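Local structure of possible thiamine biosynthesis enzyme (Candida albicans, 2X7Q) at residues L118-V123 and Q148-S153. The protein is of unknown function but has the fold of a periplasmic solute-binding protein and is possibly involved in thiamine biosynthesis. The protein carries 1 engineered substitution. Residues are numbered along the deposited sequence; the frame is centred on the assembly and turned at random. Where two conformers were deposited one is given.
Sequences LKRIGV and QFQVLS
Ile121 and Phe149 lie side by side on one face of a parallel strand pair, 120-123 with 148-151, whose directions differ by 30°. Four backbone bonds zip the pair together: Ile121 N to Gln148 O (2.8 Å), Gln150 N to Ile121 O (2.9 Å), Val123 N to Gln150 O (3.0 Å) and, just past the strand end, Leu152 N to Val123 O (2.9 Å). At the other end a water donates to Lys119 O and is weakly held by Gln148 N. The Phe149 ring brings its CD2 to 3.8 Å from Ile121 CB, and the same carbon meets Val123 CG1; Tyr131 of helix 129-141 meets the ring as well, and Ser134 of that helix touches both Ile121 and Phe149. On the other face, Gln150 can be followed outward in one of its two modelled conformers. Its CB leaves the sheet with CG anti to the carbonyl carbon (chi1 -69°), and the turn about CB-CG (chi2 73°) folds the amide back over the neighbouring strand. In this conformer CD rests on Arg120 CB, OE1 touches the same CB at 3.6 Å and also Arg120 CG, and NE2 comes to 3.1 Å from Ile121 O at an angle too poor for a hydrogen bond; NE2 has a weak one to Ser171 instead. Arg120 thus has Gln150 against the base of its side chain and Gln148 OE1 3.7 Å from its CG, while its guanidinium runs on to a salt bridge with Asp172. Leu152 brings CD1 near Gly122 CA, while its side chain also touches Leu158 and Ser161 of helix 155-162. Strand 148-151 is outermost in its five-stranded mixed sheet, joined to strand 120-123 through helix 129-141: a beta-alpha-beta crossover, as in the alpha/beta domains of the periplasmic binding protein fold.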
ATOM      1  N   LEU A 118     -14.115 -12.695 -16.350  1.00 14.33           N
ATOM      2  CA  LEU A 118     -14.243 -11.284 -15.999  1.00 13.16           C
ATOM      3  C   LEU A 118     -14.141 -10.356 -17.207  1.00 14.28           C
ATOM      4  O   LEU A 118     -13.273 -10.529 -18.064  1.00 13.38           O
ATOM      5  CB  LEU A 118     -13.201 -10.894 -14.947  1.00 13.60           C
ATOM      6  CG  LEU A 118     -13.235 -11.693 -13.644  1.00 12.97           C
ATOM      7  CD1 LEU A 118     -12.245 -11.119 -12.643  1.00 13.13           C
ATOM      8  CD2 LEU A 118     -14.638 -11.713 -13.065  1.00 12.39           C
ATOM      9  N   LYS A 119     -15.037  -9.376 -17.267  1.00 14.65           N
ATOM     10  CA  LYS A 119     -15.005  -8.362 -18.313  1.00 14.15           C
ATOM     11  C   LYS A 119     -15.098  -6.968 -17.698  1.00 13.89           C
ATOM     12  O   LYS A 119     -14.256  -6.110 -17.956  1.00 15.15           O
ATOM     13  CB  LYS A 119     -16.145  -8.580 -19.312  1.00 14.91           C
ATOM     14  CG  LYS A 119     -16.056  -9.886 -20.093  1.00 15.83           C
ATOM     15  CD  LYS A 119     -14.706 -10.032 -20.785  1.00 15.79           C
ATOM     16  CE  LYS A 119     -14.406  -8.853 -21.695  1.00 15.05           C
ATOM     17  NZ  LYS A 119     -15.426  -8.678 -22.754  1.00 21.57           N
ATOM     18  N   ARG A 120     -16.131  -6.750 -16.891  1.00 12.61           N
ATOM     19  CA  ARG A 120     -16.305  -5.482 -16.193  1.00 13.87           C
ATOM     20  C   ARG A 120     -15.594  -5.517 -14.845  1.00 12.05           C
ATOM     21  O   ARG A 120     -15.960  -6.289 -13.956  1.00 11.52           O
ATOM     22  CB  ARG A 120     -17.791  -5.185 -15.989  1.00 12.83           C
ATOM     23  CG  ARG A 120     -18.566  -4.956 -17.276  1.00 14.28           C
ATOM     24  CD  ARG A 120     -20.052  -4.849 -17.009  1.00 13.55           C
ATOM     25  NE  ARG A 120     -20.602  -6.102 -16.501  1.00 12.88           N
ATOM     26  CZ  ARG A 120     -21.844  -6.244 -16.047  1.00 14.15           C
ATOM     27  NH1 ARG A 120     -22.675  -5.215 -16.027  1.00 13.40           N
ATOM     28  NH2 ARG A 120     -22.261  -7.419 -15.603  1.00 14.82           N
ATOM     29  N   ILE A 121     -14.577  -4.673 -14.699  1.00 11.57           N
ATOM     30  CA  ILE A 121     -13.784  -4.638 -13.476  1.00 11.80           C
ATOM     31  C   ILE A 121     -14.057  -3.384 -12.652  1.00 11.83           C
ATOM     32  O   ILE A 121     -13.822  -2.267 -13.111  1.00 12.38           O
ATOM     33  CB  ILE A 121     -12.276  -4.713 -13.782  1.00 11.90           C
ATOM     34  CG1 ILE A 121     -11.955  -5.993 -14.558  1.00 12.74           C
ATOM     35  CG2 ILE A 121     -11.467  -4.649 -12.496  1.00 11.40           C
ATOM     36  CD1 ILE A 121     -12.348  -7.263 -13.835  1.00 12.99           C
ATOM     37  N   GLY A 122     -14.549  -3.577 -11.432  1.00 10.84           N
ATOM     38  CA  GLY A 122     -14.811  -2.468 -10.534  1.00 11.12           C
ATOM     39  C   GLY A 122     -13.566  -2.070  -9.767  1.00 10.38           C
ATOM     40  O   GLY A 122     -12.885  -2.918  -9.185  1.00  9.47           O
ATOM     41  N   VAL A 123     -13.264  -0.777  -9.771  1.00 10.14           N
ATOM     42  CA  VAL A 123     -12.101  -0.263  -9.063  1.00 10.94           C
ATOM     43  C   VAL A 123     -12.477   0.959  -8.238  1.00 11.56           C
ATOM     44  O   VAL A 123     -13.398   1.690  -8.591  1.00 12.33           O
ATOM     45  CB  VAL A 123     -10.967   0.118 -10.032  1.00 10.93           C
ATOM     46  CG1 VAL A 123     -10.542  -1.084 -10.857  1.00 11.18           C
ATOM     47  CG2 VAL A 123     -11.404   1.264 -10.933  1.00 11.62           C
ATOM     48  N   GLN A 148     -12.849  -2.703 -19.495  1.00 17.84           N
ATOM     49  CA  GLN A 148     -14.074  -2.173 -18.905  1.00 16.36           C
ATOM     50  C   GLN A 148     -13.882  -1.941 -17.409  1.00 15.27           C
ATOM     51  O   GLN A 148     -13.761  -2.893 -16.636  1.00 14.29           O
ATOM     52  CB  GLN A 148     -15.247  -3.128 -19.137  1.00 15.48           C
ATOM     53  CG  GLN A 148     -15.668  -3.262 -20.594  1.00 19.73           C
ATOM     54  CD  GLN A 148     -16.967  -4.026 -20.758  1.00 20.10           C
ATOM     55  OE1 GLN A 148     -18.052  -3.473 -20.584  1.00 19.51           O
ATOM     56  NE2 GLN A 148     -16.862  -5.305 -21.098  1.00 18.57           N
ATOM     57  N   PHE A 149     -13.857  -0.676 -17.005  1.00 13.91           N
ATOM     58  CA  PHE A 149     -13.627  -0.333 -15.608  1.00 14.11           C
ATOM     59  C   PHE A 149     -14.733   0.545 -15.036  1.00 14.65           C
ATOM     60  O   PHE A 149     -15.170   1.506 -15.667  1.00 15.44           O
ATOM     61  CB  PHE A 149     -12.271   0.354 -15.437  1.00 12.94           C
ATOM     62  CG  PHE A 149     -11.101  -0.511 -15.821  1.00 15.19           C
ATOM     63  CD1 PHE A 149     -10.466  -0.345 -17.040  1.00 14.84           C
ATOM     64  CD2 PHE A 149     -10.639  -1.492 -14.959  1.00 12.72           C
ATOM     65  CE1 PHE A 149      -9.393  -1.139 -17.393  1.00 13.85           C
ATOM     66  CE2 PHE A 149      -9.567  -2.291 -15.306  1.00 13.64           C
ATOM     67  CZ  PHE A 149      -8.943  -2.114 -16.525  1.00 15.01           C
ATOM     68  N   GLN A 150     -15.183   0.205 -13.831  1.00 14.46           N
ATOM     69  CA  GLN A 150     -16.222   0.975 -13.154  0.57 14.34           C
ATOM     70  C   GLN A 150     -15.667   1.683 -11.922  1.00 13.32           C
ATOM     71  O   GLN A 150     -15.404   1.051 -10.898  1.00 13.48           O
ATOM     72  CB  GLN A 150     -17.393   0.078 -12.757  0.57 14.45           C
ATOM     73  CG  GLN A 150     -18.213  -0.445 -13.933  0.57 14.92           C
ATOM     74  CD  GLN A 150     -17.490  -1.516 -14.726  0.57 14.49           C
ATOM     75  OE1 GLN A 150     -17.568  -1.555 -15.954  0.57 13.68           O
ATOM     76  NE2 GLN A 150     -16.780  -2.394 -14.026  0.57 13.93           N
ATOM     77  N   VAL A 151     -15.463   2.992 -12.036  1.00 13.66           N
ATOM     78  CA  VAL A 151     -14.949   3.784 -10.924  1.00 14.20           C
ATOM     79  C   VAL A 151     -16.023   3.922  -9.850  1.00 14.16           C
ATOM     80  O   VAL A 151     -17.022   4.615 -10.044  1.00 14.11           O
ATOM     81  CB  VAL A 151     -14.499   5.178 -11.387  1.00 14.46           C
ATOM     82  CG1 VAL A 151     -13.975   5.986 -10.208  1.00 14.35           C
ATOM     83  CG2 VAL A 151     -13.442   5.060 -12.473  1.00 14.40           C
ATOM     84  N   LEU A 152     -15.812   3.257  -8.718  1.00 14.89           N
ATOM     85  CA  LEU A 152     -16.832   3.186  -7.675  1.00 15.36           C
ATOM     86  C   LEU A 152     -16.419   3.884  -6.376  1.00 16.56           C
ATOM     87  O   LEU A 152     -17.207   3.967  -5.433  1.00 17.11           O
ATOM     88  CB  LEU A 152     -17.218   1.726  -7.416  1.00 14.34           C
ATOM     89  CG  LEU A 152     -17.858   1.023  -8.617  1.00 13.39           C
ATOM     90  CD1 LEU A 152     -17.750  -0.486  -8.496  1.00 12.69           C
ATOM     91  CD2 LEU A 152     -19.307   1.458  -8.803  1.00 14.85           C
ATOM     92  N   SER A 153     -15.180   4.367  -6.334  1.00 15.76           N
ATOM     93  CA  SER A 153     -14.695   5.197  -5.229  1.00 16.96           C
ATOM     94  C   SER A 153     -14.366   4.423  -3.951  1.00 17.91           C
ATOM     95  O   SER A 153     -13.219   4.421  -3.505  1.00 18.35           O
ATOM     96  CB  SER A 153     -15.685   6.327  -4.925  1.00 18.57           C
ATOM     97  OG  SER A 153     -15.194   7.173  -3.900  1.00 23.06           O
TER
HETATM   98  O   HOH W   1     -12.518  -6.057 -20.115  1.00 17.60           O